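Local coordinates for protein cystalysin (Treponema denticola, PDB 1C7N) that is a pyridoxal-5'-phosphate-binding protein of the class I and II aminotransferase family, built on that family's fold and found here as a two-chain assembly, at residues A[104-107]-A[108-112]; A[121-124]-A[125-128]; A[180-183]-A[184-187]; A[338-341]-A[342-345]. All blocks are in the same frame, centred on the assembly; numbering follows the deposited sequence.

Interaction 1 of 4, residues A[104-107]-A[108-112]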
loop_
_atom_site.group_PDB
_atom_site.type_symbol
_atom_site.label_atom_id
_atom_site.label_comp_id
_atom_site.label_asym_id
_atom_site.label_seq_id
_atom_site.Cartn_x
_atom_site.Cartn_y
_atom_site.Cartn_z
ATOM N N ASN A 104 -10.737 -7.161 2.509
ATOM C CA ASN A 104 -10.578 -7.244 3.953
ATOM C C ASN A 104 -11.931 -7.372 4.647
ATOM O O ASN A 104 -12.060 -8.086 5.641
ATOM C CB ASN A 104 -9.846 -6.007 4.475
ATOM C CG ASN A 104 -9.444 -6.144 5.927
ATOM O OD1 ASN A 104 -8.734 -7.083 6.293
ATOM N ND2 ASN A 104 -9.896 -5.217 6.763
ATOM N N ALA A 105 -12.937 -6.677 4.126
ATOM C CA ALA A 105 -14.271 -6.738 4.712
ATOM C C ALA A 105 -14.806 -8.168 4.641
ATOM O O ALA A 105 -15.317 -8.699 5.625
ATOM C CB ALA A 105 -15.211 -5.789 3.985
ATOM N N VAL A 106 -14.680 -8.788 3.473
ATOM C CA VAL A 106 -15.150 -10.156 3.284
ATOM C C VAL A 106 -14.366 -11.101 4.190
ATOM O O VAL A 106 -14.932 -11.953 4.874
ATOM C CB VAL A 106 -14.972 -10.603 1.821
ATOM C CG1 VAL A 106 -15.367 -12.066 1.667
ATOM C CG2 VAL A 106 -15.817 -9.724 0.908
ATOM N N ARG A 107 -13.052 -10.927 4.194
ATOM C CA ARG A 107 -12.166 -11.753 4.997
ATOM C C ARG A 107 -12.546 -11.766 6.477
ATOM O O ARG A 107 -12.648 -12.826 7.093
ATOM C CB ARG A 107 -10.728 -11.250 4.835
ATOM C CG ARG A 107 -9.681 -12.007 5.638
ATOM C CD ARG A 107 -8.271 -11.566 5.249
ATOM N NE ARG A 107 -8.070 -11.637 3.803
ATOM C CZ ARG A 107 -8.045 -10.582 2.991
ATOM N NH1 ARG A 107 -8.201 -9.354 3.477
ATOM N NH2 ARG A 107 -7.878 -10.755 1.687
ATOM N N GLU A 108 -12.776 -10.581 7.033
ATOM C CA GLU A 108 -13.092 -10.442 8.451
ATOM C C GLU A 108 -14.524 -10.710 8.909
ATOM O O GLU A 108 -14.729 -11.364 9.928
ATOM C CB GLU A 108 -12.667 -9.046 8.922
ATOM C CG GLU A 108 -12.950 -8.738 10.388
ATOM C CD GLU A 108 -12.344 -9.761 11.334
ATOM O OE1 GLU A 108 -11.218 -10.228 11.067
ATOM O OE2 GLU A 108 -12.989 -10.085 12.352
ATOM N N PHE A 109 -15.518 -10.228 8.169
ATOM C CA PHE A 109 -16.894 -10.409 8.604
ATOM C C PHE A 109 -17.714 -11.553 8.010
ATOM O O PHE A 109 -18.927 -11.616 8.207
ATOM C CB PHE A 109 -17.640 -9.080 8.463
ATOM C CG PHE A 109 -16.984 -7.953 9.209
ATOM C CD1 PHE A 109 -16.012 -7.168 8.598
ATOM C CD2 PHE A 109 -17.279 -7.726 10.548
ATOM C CE1 PHE A 109 -15.339 -6.174 9.310
ATOM C CE2 PHE A 109 -16.611 -6.735 11.271
ATOM C CZ PHE A 109 -15.639 -5.959 10.651
ATOM N N THR A 110 -17.058 -12.454 7.291
ATOM C CA THR A 110 -17.735 -13.617 6.724
ATOM C C THR A 110 -16.766 -14.790 6.762
ATOM O O THR A 110 -15.575 -14.613 7.004
ATOM C CB THR A 110 -18.181 -13.407 5.253
ATOM O OG1 THR A 110 -17.030 -13.278 4.411
ATOM C CG2 THR A 110 -19.054 -12.167 5.124
ATOM N N LYS A 111 -17.287 -15.988 6.533
ATOM C CA LYS A 111 -16.471 -17.195 6.530
ATOM C C LYS A 111 -16.739 -17.924 5.220
ATOM O O LYS A 111 -17.753 -17.678 4.566
ATOM C CB LYS A 111 -16.856 -18.090 7.709
ATOM C CG LYS A 111 -18.331 -18.481 7.723
ATOM C CD LYS A 111 -18.641 -19.474 8.839
ATOM C CE LYS A 111 -20.133 -19.772 8.929
ATOM N NZ LYS A 111 -20.683 -20.368 7.677
ATOM N N PRO A 112 -15.830 -18.822 4.807
ATOM C CA PRO A 112 -16.069 -19.537 3.553
ATOM C C PRO A 112 -17.471 -20.141 3.563
ATOM O O PRO A 112 -17.925 -20.655 4.587
ATOM C CB PRO A 112 -14.968 -20.594 3.551
ATOM C CG PRO A 112 -13.832 -19.876 4.227
ATOM C CD PRO A 112 -14.531 -19.199 5.394
#
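V106 and T110 meet where helix 98-109 runs out into a loop. T110 OG1 donates to V106 O at a short 2.5 Å. The hydroxyl sits between the backbone N and the carbonyl carbon of T110 (chi1 66°), which turns it back to the last turn of the helix. It meets the carbonyl oxygen from an angle, 25° off the carbonyl plane. V106 CG1 lies 3.4 Å from T110 OG1, so the hydroxyl touches both the carbonyl oxygen and a methyl of the same valine. Just before this, the helix still bonds regularly: E108 N reaches N104 O at 2.9 Å and F109 N reaches A105 O at 3.0 Å. T110 N gives V106 O only a weak bond of 3.3 Å. The tight side is that of A105, V106 and T110, which pack on W201 of strand 199-203. The other side is looser. R107 and E108 are partly exposed there, and the E108 carboxylate turns to R260 in a salt bridge. R135 also approaches V106 O, weakly. The threonine hydroxyl thus supplies the carbonyl oxygen with a donor where the backbone N-H has become a poor one.

Interaction 2 of 4, residues A[121-124]-A[125-128]. With PLP (pyridoxal-5'-phosphate), chain I.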
loop_
_atom_site.group_PDB
_atom_site.type_symbol
_atom_site.label_atom_id
_atom_site.label_comp_id
_atom_site.label_asym_id
_atom_site.label_seq_id
_atom_site.Cartn_x
_atom_site.Cartn_y
_atom_site.Cartn_z
ATOM N N PRO A 121 -25.538 -5.838 -13.132
ATOM C CA PRO A 121 -24.083 -5.940 -13.315
ATOM C C PRO A 121 -23.377 -4.886 -12.476
ATOM O O PRO A 121 -24.001 -3.916 -12.048
ATOM C CB PRO A 121 -23.911 -5.712 -14.814
ATOM C CG PRO A 121 -25.034 -4.765 -15.128
ATOM C CD PRO A 121 -26.185 -5.402 -14.379
ATOM N N VAL A 122 -22.078 -5.057 -12.247
ATOM C CA VAL A 122 -21.358 -4.099 -11.417
ATOM C C VAL A 122 -19.839 -4.262 -11.469
ATOM O O VAL A 122 -19.330 -5.305 -11.894
ATOM C CB VAL A 122 -21.826 -4.232 -9.943
ATOM C CG1 VAL A 122 -21.337 -5.549 -9.363
ATOM C CG2 VAL A 122 -21.350 -3.053 -9.115
ATOM N N TYR A 123 -19.138 -3.212 -11.039
ATOM C CA TYR A 123 -17.673 -3.165 -10.960
ATOM C C TYR A 123 -17.166 -4.582 -10.655
ATOM O O TYR A 123 -17.383 -5.099 -9.563
ATOM C CB TYR A 123 -17.303 -2.189 -9.844
ATOM C CG TYR A 123 -15.835 -2.024 -9.548
ATOM C CD1 TYR A 123 -14.959 -1.514 -10.502
ATOM C CD2 TYR A 123 -15.334 -2.325 -8.285
ATOM C CE1 TYR A 123 -13.614 -1.301 -10.198
ATOM C CE2 TYR A 123 -14.000 -2.120 -7.970
ATOM C CZ TYR A 123 -13.145 -1.607 -8.923
ATOM O OH TYR A 123 -11.827 -1.394 -8.590
ATOM N N TYR A 124 -16.486 -5.199 -11.620
ATOM C CA TYR A 124 -16.024 -6.583 -11.488
ATOM C C TYR A 124 -15.199 -7.022 -10.271
ATOM O O TYR A 124 -15.324 -8.160 -9.832
ATOM C CB TYR A 124 -15.337 -7.033 -12.790
ATOM C CG TYR A 124 -14.128 -6.234 -13.217
ATOM C CD1 TYR A 124 -12.848 -6.570 -12.768
ATOM C CD2 TYR A 124 -14.262 -5.145 -14.081
ATOM C CE1 TYR A 124 -11.732 -5.841 -13.172
ATOM C CE2 TYR A 124 -13.156 -4.412 -14.489
ATOM C CZ TYR A 124 -11.895 -4.765 -14.033
ATOM O OH TYR A 124 -10.799 -4.044 -14.454
ATOM N N PRO A 125 -14.354 -6.144 -9.707
ATOM C CA PRO A 125 -13.586 -6.596 -8.538
ATOM C C PRO A 125 -14.482 -7.065 -7.386
ATOM O O PRO A 125 -14.020 -7.760 -6.476
ATOM C CB PRO A 125 -12.765 -5.366 -8.172
ATOM C CG PRO A 125 -12.497 -4.762 -9.509
ATOM C CD PRO A 125 -13.851 -4.844 -10.183
ATOM N N PHE A 126 -15.754 -6.673 -7.415
ATOM C CA PHE A 126 -16.692 -7.093 -6.375
ATOM C C PHE A 126 -16.819 -8.610 -6.421
ATOM O O PHE A 126 -16.777 -9.277 -5.388
ATOM C CB PHE A 126 -18.082 -6.480 -6.593
ATOM C CG PHE A 126 -18.249 -5.104 -6.001
ATOM C CD1 PHE A 126 -19.507 -4.507 -5.967
ATOM C CD2 PHE A 126 -17.163 -4.410 -5.480
ATOM C CE1 PHE A 126 -19.681 -3.238 -5.425
ATOM C CE2 PHE A 126 -17.327 -3.138 -4.936
ATOM C CZ PHE A 126 -18.588 -2.553 -4.908
ATOM N N PHE A 127 -16.982 -9.148 -7.626
ATOM C CA PHE A 127 -17.111 -10.589 -7.805
ATOM C C PHE A 127 -15.876 -11.291 -7.255
ATOM O O PHE A 127 -15.973 -12.276 -6.526
ATOM C CB PHE A 127 -17.254 -10.943 -9.291
ATOM C CG PHE A 127 -18.517 -10.436 -9.927
ATOM C CD1 PHE A 127 -18.695 -9.078 -10.173
ATOM C CD2 PHE A 127 -19.521 -11.321 -10.301
ATOM C CE1 PHE A 127 -19.855 -8.608 -10.787
ATOM C CE2 PHE A 127 -20.687 -10.864 -10.916
ATOM C CZ PHE A 127 -20.853 -9.502 -11.160
ATOM N N MET A 128 -14.714 -10.767 -7.623
ATOM C CA MET A 128 -13.438 -11.328 -7.208
ATOM C C MET A 128 -13.260 -11.356 -5.691
ATOM O O MET A 128 -12.871 -12.379 -5.127
ATOM C CB MET A 128 -12.300 -10.533 -7.855
ATOM C CG MET A 128 -12.375 -10.482 -9.379
ATOM S SD MET A 128 -11.227 -9.292 -10.107
ATOM C CE MET A 128 -9.654 -10.032 -9.673
HETATM N N1 PLP I . -14.753 0.750 -6.379
HETATM C C2 PLP I . -15.350 1.087 -7.610
HETATM C C2A PLP I . -16.854 0.890 -7.670
HETATM C C3 PLP I . -14.466 1.671 -8.621
HETATM O O3 PLP I . -15.066 1.861 -9.797
HETATM C C4 PLP I . -13.106 1.909 -8.308
HETATM C C4A PLP I . -12.213 2.578 -9.253
HETATM C C5 PLP I . -12.612 1.535 -6.945
HETATM C C6 PLP I . -13.439 0.945 -6.033
HETATM C C5A PLP I . -11.272 2.140 -6.536
HETATM O O4P PLP I . -10.208 1.381 -6.118
HETATM P P PLP I . -8.946 2.285 -5.634
HETATM O O1P PLP I . -7.869 1.300 -5.589
HETATM O O2P PLP I . -9.270 2.847 -4.262
HETATM O O3P PLP I . -8.678 3.357 -6.598
#
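The pyridoxal-5'-phosphate pocket is lined on one side by Y123, and this contact packs the start of helix 125-131 behind that tyrosine. The Y123 ring is sandwiched. Over one face lies the ligand's pyridine ring, with PLP C2 above the ring centre and PLP N1 3.4 Å from Y123 CE2. Over the opposite face lies the P125 ring. P125 CD stands over the ring centre in a CH-pi contact, and P125 CG is 3.3 Å from Y123 CZ. The CG of Y123 is anti to the backbone N (chi1 178°), which extends the ring from the loop into the gap between proline and ligand. The rim of Y123 points to the F126 ring in an offset edge-to-face pair, centroids 5.8 Å apart and planes at 86°. These neighbours probably limit the tilt of the tyrosine ring beside the ligand. P125 also touches the face of Y124, offset toward the rim, with P125 CD 3.3 Å from Y124 CD1. M128 SD stands at the edge of the Y124 ring, 4.1 Å from CD1, a Met-aromatic contact. V122 CG2 meets F126 CD1 at 3.9 Å, and V122 CG1 meets F127 CE1 at 3.7 Å. The backbone begins the helix with F126 N bonded to Y123 O at 3.1 Å. The loop follows strand 115-118. V122 and F126 pack on C171 of strand 165-171, while Y123 and P125 rest on V99 of helix 98-109.

Interaction 3 of 4, residues A[180-183]-A[184-187]; sequences VWKK and DELQ
An N-cap opens helix 183-195, with K182 at the capping position and E185 folding its side chain back to it. K182 N donates to E185 OE1 at 2.6 Å, a nearly straight bond of 164°. The oxygen uses its anti lone pair, the one away from E185 OE2. The E185 chain is extended beyond CG (chi2 176°), which gives it the length to reach back over the first turn. This is the side-chain-to-backbone half of a capping box: the residue three places after the N-cap accepts from the N-cap amide. The helix itself starts with L186 N on K182 O at 3.0 Å and Q187 N on K183 O, also at 3.0 Å. E185 OE1 has a second partner in R179, a salt bridge from the loop before. One oxygen is therefore gripped by a backbone N-H and a guanidinium group, which probably favours the charged carboxylate. E185 OE2 accepts from a water at 2.7 Å, and the same water takes a weak bond from K182 NZ. The carboxylate stands at the edge of the W181 ring, with E185 OE1 3.5 Å from W181 CE3 and the two planes 58° apart. On the buried side L186 CD2 packs against W181 CB at 3.9 Å. W181 NE1 donates to C171 O, and the indole meets the F170 ring of strand 165-171.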
loop_
_atom_site.group_PDB
_atom_site.type_symbol
_atom_site.label_atom_id
_atom_site.label_comp_id
_atom_site.label_asym_id
_atom_site.label_seq_id
_atom_site.Cartn_x
_atom_site.Cartn_y
_atom_site.Cartn_z
ATOM N N VAL A 180 -27.135 7.227 -9.581
ATOM C CA VAL A 180 -26.924 7.922 -8.317
ATOM C C VAL A 180 -28.253 7.649 -7.623
ATOM O O VAL A 180 -29.283 8.205 -7.994
ATOM C CB VAL A 180 -26.722 9.439 -8.496
ATOM C CG1 VAL A 180 -26.845 10.139 -7.145
ATOM C CG2 VAL A 180 -25.343 9.714 -9.092
ATOM N N TRP A 181 -28.223 6.770 -6.630
ATOM C CA TRP A 181 -29.426 6.349 -5.919
ATOM C C TRP A 181 -30.265 7.425 -5.251
ATOM O O TRP A 181 -29.759 8.257 -4.494
ATOM C CB TRP A 181 -29.051 5.264 -4.908
ATOM C CG TRP A 181 -28.293 4.149 -5.555
ATOM C CD1 TRP A 181 -26.988 3.808 -5.343
ATOM C CD2 TRP A 181 -28.786 3.251 -6.560
ATOM N NE1 TRP A 181 -26.638 2.754 -6.157
ATOM C CE2 TRP A 181 -27.726 2.393 -6.914
ATOM C CE3 TRP A 181 -30.026 3.091 -7.199
ATOM C CZ2 TRP A 181 -27.860 1.386 -7.877
ATOM C CZ3 TRP A 181 -30.164 2.088 -8.160
ATOM C CH2 TRP A 181 -29.084 1.250 -8.488
ATOM N N LYS A 182 -31.564 7.396 -5.537
ATOM C CA LYS A 182 -32.483 8.370 -4.965
ATOM C C LYS A 182 -32.752 8.065 -3.498
ATOM O O LYS A 182 -32.576 6.933 -3.048
ATOM C CB LYS A 182 -33.802 8.381 -5.751
ATOM C CG LYS A 182 -33.698 9.051 -7.117
ATOM C CD LYS A 182 -35.069 9.303 -7.728
ATOM C CE LYS A 182 -35.488 8.194 -8.671
ATOM N NZ LYS A 182 -34.666 8.199 -9.917
ATOM N N LYS A 183 -33.174 9.082 -2.755
ATOM C CA LYS A 183 -33.454 8.923 -1.335
ATOM C C LYS A 183 -34.505 7.867 -1.028
ATOM O O LYS A 183 -34.382 7.140 -0.040
ATOM C CB LYS A 183 -33.861 10.268 -0.727
ATOM C CG LYS A 183 -32.669 11.076 -0.208
ATOM C CD LYS A 183 -33.041 12.520 0.099
ATOM C CE LYS A 183 -32.041 13.150 1.065
ATOM N NZ LYS A 183 -30.625 13.037 0.612
ATOM N N ASP A 184 -35.528 7.759 -1.872
ATOM C CA ASP A 184 -36.573 6.767 -1.635
ATOM C C ASP A 184 -36.047 5.353 -1.832
ATOM O O ASP A 184 -36.452 4.426 -1.127
ATOM C CB ASP A 184 -37.764 6.992 -2.565
ATOM C CG ASP A 184 -38.954 6.133 -2.189
ATOM O OD1 ASP A 184 -39.861 5.959 -3.033
ATOM O OD2 ASP A 184 -38.986 5.637 -1.038
ATOM N N GLU A 185 -35.150 5.192 -2.802
ATOM C CA GLU A 185 -34.554 3.892 -3.088
ATOM C C GLU A 185 -33.678 3.471 -1.905
ATOM O O GLU A 185 -33.719 2.322 -1.466
ATOM C CB GLU A 185 -33.710 3.969 -4.367
ATOM C CG GLU A 185 -34.498 4.357 -5.611
ATOM C CD GLU A 185 -33.615 4.531 -6.844
ATOM O OE1 GLU A 185 -32.678 5.356 -6.797
ATOM O OE2 GLU A 185 -33.869 3.847 -7.862
ATOM N N LEU A 186 -32.888 4.409 -1.390
ATOM C CA LEU A 186 -32.017 4.134 -0.251
ATOM C C LEU A 186 -32.822 3.810 1.007
ATOM O O LEU A 186 -32.370 3.037 1.852
ATOM C CB LEU A 186 -31.085 5.324 0.016
ATOM C CG LEU A 186 -29.984 5.567 -1.024
ATOM C CD1 LEU A 186 -29.149 6.784 -0.632
ATOM C CD2 LEU A 186 -29.105 4.322 -1.140
ATOM N N GLN A 187 -34.008 4.403 1.131
ATOM C CA GLN A 187 -34.874 4.156 2.283
ATOM C C GLN A 187 -35.368 2.717 2.253
ATOM O O GLN A 187 -35.327 2.021 3.269
ATOM C CB GLN A 187 -36.072 5.113 2.272
ATOM C CG GLN A 187 -35.717 6.562 2.597
ATOM C CD GLN A 187 -35.385 6.776 4.069
ATOM O OE1 GLN A 187 -34.651 7.702 4.422
ATOM N NE2 GLN A 187 -35.940 5.932 4.933
HETATM O O HOH W 1 -35.458 5.201 -9.557
#

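Interaction 4 of 4, residues A[338-341]-A[342-345]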
loop_
_atom_site.group_PDB
_atom_site.type_symbol
_atom_site.label_atom_id
_atom_site.label_comp_id
_atom_site.label_asym_id
_atom_site.label_seq_id
_atom_site.Cartn_x
_atom_site.Cartn_y
_atom_site.Cartn_z
ATOM N N ASP A 338 -22.669 -10.905 -30.507
ATOM C CA ASP A 338 -22.436 -11.441 -29.165
ATOM C C ASP A 338 -21.234 -10.701 -28.578
ATOM O O ASP A 338 -20.453 -10.105 -29.324
ATOM C CB ASP A 338 -22.261 -12.985 -29.185
ATOM C CG ASP A 338 -20.943 -13.464 -29.801
ATOM O OD1 ASP A 338 -20.908 -14.643 -30.235
ATOM O OD2 ASP A 338 -19.945 -12.712 -29.833
ATOM N N HIS A 339 -21.076 -10.718 -27.257
ATOM C CA HIS A 339 -19.991 -9.947 -26.658
ATOM C C HIS A 339 -18.569 -10.223 -27.129
ATOM O O HIS A 339 -17.750 -9.307 -27.152
ATOM C CB HIS A 339 -20.052 -9.986 -25.120
ATOM C CG HIS A 339 -19.958 -11.356 -24.525
ATOM N ND1 HIS A 339 -21.024 -12.229 -24.488
ATOM C CD2 HIS A 339 -18.939 -11.978 -23.883
ATOM C CE1 HIS A 339 -20.670 -13.326 -23.844
ATOM N NE2 HIS A 339 -19.409 -13.199 -23.465
ATOM N N LYS A 340 -18.259 -11.458 -27.512
ATOM C CA LYS A 340 -16.908 -11.754 -27.984
ATOM C C LYS A 340 -16.666 -11.070 -29.328
ATOM O O LYS A 340 -15.594 -10.507 -29.565
ATOM C CB LYS A 340 -16.695 -13.266 -28.119
ATOM C CG LYS A 340 -16.887 -14.035 -26.820
ATOM C CD LYS A 340 -16.066 -13.447 -25.675
ATOM C CE LYS A 340 -14.575 -13.505 -25.957
ATOM N NZ LYS A 340 -13.773 -12.989 -24.802
ATOM N N ALA A 341 -17.668 -11.114 -30.205
ATOM C CA ALA A 341 -17.558 -10.485 -31.514
ATOM C C ALA A 341 -17.443 -8.965 -31.366
ATOM O O ALA A 341 -16.688 -8.320 -32.096
ATOM C CB ALA A 341 -18.780 -10.841 -32.379
ATOM N N MET A 342 -18.203 -8.400 -30.430
ATOM C CA MET A 342 -18.186 -6.959 -30.189
ATOM C C MET A 342 -16.786 -6.525 -29.785
ATOM O O MET A 342 -16.215 -5.595 -30.357
ATOM C CB MET A 342 -19.170 -6.584 -29.072
ATOM C CG MET A 342 -20.641 -6.666 -29.467
ATOM S SD MET A 342 -21.740 -6.287 -28.077
ATOM C CE MET A 342 -21.302 -4.552 -27.805
ATOM N N GLU A 343 -16.248 -7.220 -28.790
ATOM C CA GLU A 343 -14.920 -6.957 -28.258
ATOM C C GLU A 343 -13.880 -6.978 -29.372
ATOM O O GLU A 343 -13.035 -6.090 -29.470
ATOM C CB GLU A 343 -14.600 -8.020 -27.210
ATOM C CG GLU A 343 -13.243 -7.908 -26.559
ATOM C CD GLU A 343 -13.094 -8.921 -25.453
ATOM O OE1 GLU A 343 -13.126 -10.133 -25.751
ATOM O OE2 GLU A 343 -12.964 -8.509 -24.285
ATOM N N GLU A 344 -13.952 -8.009 -30.204
ATOM C CA GLU A 344 -13.041 -8.178 -31.323
ATOM C C GLU A 344 -13.147 -6.993 -32.274
ATOM O O GLU A 344 -12.139 -6.446 -32.721
ATOM C CB GLU A 344 -13.388 -9.473 -32.061
ATOM C CG GLU A 344 -12.646 -9.703 -33.366
ATOM C CD GLU A 344 -11.144 -9.787 -33.191
ATOM O OE1 GLU A 344 -10.687 -10.391 -32.195
ATOM O OE2 GLU A 344 -10.418 -9.261 -34.063
ATOM N N PHE A 345 -14.381 -6.607 -32.578
ATOM C CA PHE A 345 -14.641 -5.495 -33.483
ATOM C C PHE A 345 -14.121 -4.168 -32.944
ATOM O O PHE A 345 -13.457 -3.420 -33.657
ATOM C CB PHE A 345 -16.145 -5.371 -33.742
ATOM C CG PHE A 345 -16.521 -4.199 -34.600
ATOM C CD1 PHE A 345 -16.315 -4.232 -35.973
ATOM C CD2 PHE A 345 -17.075 -3.053 -34.029
ATOM C CE1 PHE A 345 -16.653 -3.145 -36.770
ATOM C CE2 PHE A 345 -17.418 -1.959 -34.818
ATOM C CZ PHE A 345 -17.205 -2.005 -36.192
#
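K340 curls at chi2 and chi3 (-52° and -62°), while E343 runs straight out with its CG anti to the backbone N. The two side chains therefore lie side by side, pointing the same way, and their ends meet one turn apart on helix 339-350. K340 NZ forms a salt bridge with E343 OE1 at 3.1 Å, using the syn lone pair of that oxygen. The other oxygen, E343 OE2, is bonded to the Y358 hydroxyl, which also has a weak bond with K340 NZ. D338 caps the start of the helix: its OD2 takes the N-H of A341 at 2.8 Å, almost straight. D338 O then receives M342 N at 3.0 Å, so this one residue accepts from two successive N-H groups near the helix start. The run continues with E343 N to H339 O at 3.0 Å and F345 N to A341 O at 2.9 Å. M342 and F345 face inward. M342 CG passes 3.4 Å from D338 O, and F345 packs on helix 376-393. D338, K340 and E344 are exposed. The negative D338 carboxylate at the N-terminal end probably interacts favourably with the helix dipole, and the lysine probably helps keep E343 charged.

In the fold
All four contacts are local, and they follow one another along the chain. Interaction 2 alone holds a residue of the pyridoxal-5'-phosphate pocket. Interaction 1 is the nearest to interaction 2, centres about 16 Å apart and nearest atoms about 6 Å; helix 98-109 carries V98, a pocket residue, and V99, on which Y123 and P125 rest. Interaction 3 comes within about 8 Å of interaction 2 by nearest atoms. Both neighbour C171, itself a pocket residue, and the W181 side chain is about 10 Å from the ligand. Interaction 4 stays about 11 Å from interaction 2 by nearest atoms, and its centre is about 36 Å from that of interaction 1.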